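Local coordinates for YcgJ protein (Bacillus subtilis, PDB 1XXL) that probably acts as a methyltransferase that uses S-adenosylmethionine as methyl donor, although its substrate is not established, at residues A17-I28 with L81-T92. Residues are numbered along the deposited sequence; the frame is centred on the assembly and turned at random.
Sequences AECRAEHRVLDI and LPFPDDSFDIIT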
# COMPACT_ATOMS: atom_id res chain seq x y z
N ALA A 17 -12.22 7.50 6.44
CA ALA A 17 -12.48 6.53 7.51
C ALA A 17 -13.67 6.88 8.40
O ALA A 17 -14.21 5.99 9.06
CB ALA A 17 -11.25 6.36 8.37
N GLU A 18 -14.02 8.16 8.47
CA GLU A 18 -15.12 8.64 9.31
C GLU A 18 -14.93 8.18 10.75
O GLU A 18 -15.83 7.60 11.35
CB GLU A 18 -16.47 8.13 8.78
CG GLU A 18 -16.72 8.41 7.30
CD GLU A 18 -17.48 9.69 7.02
OE1 GLU A 18 -17.74 10.48 7.95
OE2 GLU A 18 -17.85 9.89 5.84
N CYS A 19 -13.73 8.42 11.29
CA CYS A 19 -13.36 7.95 12.62
C CYS A 19 -14.33 8.37 13.72
O CYS A 19 -14.81 9.50 13.74
CB CYS A 19 -11.97 8.44 12.99
SG CYS A 19 -10.69 7.83 11.90
N ARG A 20 -14.60 7.44 14.63
CA ARG A 20 -15.34 7.71 15.86
C ARG A 20 -14.48 7.28 17.04
O ARG A 20 -13.67 6.35 16.92
CB ARG A 20 -16.67 6.96 15.86
CG ARG A 20 -17.70 7.56 14.91
CD ARG A 20 -18.83 6.58 14.61
NE ARG A 20 -20.04 6.74 15.42
CZ ARG A 20 -21.03 7.62 15.18
NH1 ARG A 20 -20.96 8.48 14.16
NH2 ARG A 20 -22.08 7.66 15.98
N ALA A 21 -14.69 7.93 18.18
CA ALA A 21 -13.89 7.71 19.37
C ALA A 21 -13.85 6.25 19.87
O ALA A 21 -12.88 5.83 20.48
CB ALA A 21 -14.37 8.65 20.51
N GLU A 22 -14.89 5.48 19.59
CA GLU A 22 -14.94 4.08 20.03
C GLU A 22 -14.39 3.06 19.00
O GLU A 22 -14.45 1.85 19.22
CB GLU A 22 -16.37 3.70 20.42
CG GLU A 22 -17.38 3.60 19.26
CD GLU A 22 -18.00 4.92 18.85
OE1 GLU A 22 -18.94 4.88 18.00
OE2 GLU A 22 -17.57 6.00 19.36
N HIS A 23 -13.84 3.54 17.89
CA HIS A 23 -13.37 2.65 16.85
C HIS A 23 -12.05 1.96 17.18
O HIS A 23 -11.16 2.52 17.81
CB HIS A 23 -13.24 3.40 15.53
CG HIS A 23 -14.54 3.59 14.81
ND1 HIS A 23 -14.72 4.55 13.83
CD2 HIS A 23 -15.73 2.95 14.93
CE1 HIS A 23 -15.95 4.47 13.36
NE2 HIS A 23 -16.58 3.51 14.01
N ARG A 24 -11.94 0.71 16.74
CA ARG A 24 -10.71 -0.07 16.80
C ARG A 24 -10.18 -0.23 15.38
O ARG A 24 -10.93 -0.63 14.47
CB ARG A 24 -10.99 -1.41 17.45
CG ARG A 24 -11.51 -1.26 18.88
CD ARG A 24 -11.42 -2.54 19.65
NE ARG A 24 -12.04 -2.46 20.98
CZ ARG A 24 -12.31 -3.51 21.75
NH1 ARG A 24 -12.03 -4.76 21.36
NH2 ARG A 24 -12.87 -3.33 22.95
N VAL A 25 -8.91 0.09 15.19
CA VAL A 25 -8.29 0.15 13.86
C VAL A 25 -7.11 -0.82 13.79
O VAL A 25 -6.28 -0.91 14.72
CB VAL A 25 -7.77 1.59 13.55
CG1 VAL A 25 -7.13 1.70 12.17
CG2 VAL A 25 -8.88 2.61 13.69
N LEU A 26 -7.02 -1.50 12.66
CA LEU A 26 -5.87 -2.32 12.36
C LEU A 26 -5.15 -1.73 11.15
O LEU A 26 -5.79 -1.46 10.11
CB LEU A 26 -6.31 -3.75 12.08
CG LEU A 26 -5.29 -4.72 11.51
CD1 LEU A 26 -4.16 -4.96 12.47
CD2 LEU A 26 -5.95 -6.04 11.12
N ASP A 27 -3.84 -1.58 11.28
CA ASP A 27 -2.96 -1.17 10.18
C ASP A 27 -2.04 -2.33 9.77
O ASP A 27 -1.20 -2.79 10.55
CB ASP A 27 -2.11 0.03 10.56
CG ASP A 27 -1.23 0.54 9.41
OD1 ASP A 27 -1.66 0.49 8.21
OD2 ASP A 27 -0.09 0.98 9.70
N ILE A 28 -2.23 -2.78 8.54
CA ILE A 28 -1.47 -3.87 7.97
C ILE A 28 -0.27 -3.36 7.20
O ILE A 28 -0.42 -2.56 6.27
CB ILE A 28 -2.35 -4.70 7.04
CG1 ILE A 28 -3.52 -5.26 7.85
CG2 ILE A 28 -1.54 -5.83 6.45
CD1 ILE A 28 -4.53 -6.02 7.05
N LEU A 81 -3.60 -13.31 10.05
CA LEU A 81 -3.87 -12.40 11.16
C LEU A 81 -4.37 -13.21 12.37
O LEU A 81 -5.24 -14.07 12.24
CB LEU A 81 -4.93 -11.38 10.76
CG LEU A 81 -4.55 -10.47 9.62
CD1 LEU A 81 -5.75 -9.65 9.19
CD2 LEU A 81 -3.37 -9.58 10.01
N PRO A 82 -3.81 -12.93 13.55
CA PRO A 82 -4.17 -13.69 14.73
C PRO A 82 -5.50 -13.29 15.41
O PRO A 82 -5.90 -13.93 16.37
CB PRO A 82 -2.98 -13.41 15.66
CG PRO A 82 -2.59 -11.97 15.32
CD PRO A 82 -2.74 -11.94 13.83
N PHE A 83 -6.19 -12.28 14.89
CA PHE A 83 -7.26 -11.62 15.60
C PHE A 83 -8.54 -12.36 15.39
O PHE A 83 -8.66 -13.09 14.42
CB PHE A 83 -7.40 -10.16 15.14
CG PHE A 83 -6.11 -9.40 15.24
CD1 PHE A 83 -5.58 -9.10 16.49
CD2 PHE A 83 -5.40 -9.05 14.12
CE1 PHE A 83 -4.38 -8.42 16.61
CE2 PHE A 83 -4.19 -8.38 14.22
CZ PHE A 83 -3.67 -8.07 15.47
N PRO A 84 -9.51 -12.19 16.30
CA PRO A 84 -10.82 -12.83 16.14
C PRO A 84 -11.60 -12.30 14.92
O PRO A 84 -11.35 -11.19 14.46
CB PRO A 84 -11.56 -12.43 17.41
CG PRO A 84 -10.55 -11.92 18.33
CD PRO A 84 -9.46 -11.36 17.52
N ASP A 85 -12.56 -13.08 14.45
CA ASP A 85 -13.50 -12.63 13.42
C ASP A 85 -14.16 -11.33 13.87
O ASP A 85 -14.38 -11.13 15.07
CB ASP A 85 -14.60 -13.66 13.17
CG ASP A 85 -14.08 -15.01 12.70
OD1 ASP A 85 -12.87 -15.21 12.55
OD2 ASP A 85 -14.92 -15.92 12.52
N ASP A 86 -14.52 -10.47 12.92
CA ASP A 86 -15.33 -9.28 13.22
C ASP A 86 -14.82 -8.45 14.40
O ASP A 86 -15.58 -8.14 15.33
CB ASP A 86 -16.79 -9.70 13.47
CG ASP A 86 -17.37 -10.56 12.34
OD1 ASP A 86 -17.66 -10.02 11.26
OD2 ASP A 86 -17.50 -11.79 12.52
N SER A 87 -13.55 -8.08 14.38
CA SER A 87 -12.99 -7.36 15.53
C SER A 87 -12.55 -5.91 15.28
O SER A 87 -12.31 -5.17 16.22
CB SER A 87 -11.87 -8.20 16.20
OG SER A 87 -10.73 -8.33 15.38
N PHE A 88 -12.47 -5.48 14.02
CA PHE A 88 -12.05 -4.11 13.72
C PHE A 88 -13.11 -3.33 12.94
O PHE A 88 -13.81 -3.86 12.09
CB PHE A 88 -10.72 -4.10 12.96
CG PHE A 88 -9.57 -4.66 13.75
CD1 PHE A 88 -8.87 -3.85 14.65
CD2 PHE A 88 -9.18 -5.98 13.59
CE1 PHE A 88 -7.81 -4.35 15.36
CE2 PHE A 88 -8.12 -6.49 14.32
CZ PHE A 88 -7.44 -5.66 15.21
N ASP A 89 -13.20 -2.05 13.26
CA ASP A 89 -14.11 -1.13 12.61
C ASP A 89 -13.49 -0.64 11.31
O ASP A 89 -14.18 -0.41 10.33
CB ASP A 89 -14.39 0.07 13.54
CG ASP A 89 -15.10 -0.34 14.80
OD1 ASP A 89 -14.46 -0.46 15.87
OD2 ASP A 89 -16.31 -0.59 14.69
N ILE A 90 -12.19 -0.43 11.35
CA ILE A 90 -11.44 0.08 10.22
C ILE A 90 -10.15 -0.71 10.11
O ILE A 90 -9.49 -1.02 11.12
CB ILE A 90 -11.07 1.56 10.42
CG1 ILE A 90 -12.34 2.42 10.64
CG2 ILE A 90 -10.25 2.06 9.24
CD1 ILE A 90 -12.07 3.80 11.21
N ILE A 91 -9.80 -1.06 8.87
CA ILE A 91 -8.53 -1.70 8.56
C ILE A 91 -7.89 -0.91 7.44
O ILE A 91 -8.54 -0.64 6.45
CB ILE A 91 -8.69 -3.18 8.12
CG1 ILE A 91 -9.38 -3.99 9.23
CG2 ILE A 91 -7.30 -3.77 7.75
CD1 ILE A 91 -9.76 -5.38 8.83
N THR A 92 -6.62 -0.54 7.62
CA THR A 92 -5.89 0.28 6.68
C THR A 92 -4.69 -0.49 6.17
O THR A 92 -4.11 -1.33 6.87
CB THR A 92 -5.38 1.63 7.31
OG1 THR A 92 -4.50 1.36 8.41
CG2 THR A 92 -6.54 2.47 7.83
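L26 CB sits over one face of the F88 ring, 3.5 Å from its centroid and 8° off the normal, a CH-pi contact, while R24 C, V25 N and F83 CG lie at the ring's edge. F88 CZ covers one face of F83, whose opposite face carries P82 CG. CG anti to the backbone N (chi1 169°) sends the L26 side chain toward F83, where L26 CD1 meets F83 CE2 at 3.8 Å. Without the ring, as with an alanine at F88, L26 CB would probably lose the face it lies on, and F83 the CZ over one of its faces. D89 crosses H23 at about a right angle, D89 CG 3.4 Å from H23 CD2. Its OD1 accepts R24 N on the anti side (2.9 Å, 170°) and also pairs with K115. Parallel pairing follows: L26 N donates to I90 O, T92 N to L26 O, and I28 N to T92 O at 2.9 Å. On the face shared with V25 and I90, T92 OG1 donates to D27 OD1 at 3.0 Å, from above the carboxylate plane. Strands 24-28 and 90-92, whose short axes approach to 4.7 Å, belong to a Rossmann-like sheet, as in S-adenosylmethionine-dependent methyltransferases; I28 leads into cofactor-binding G29.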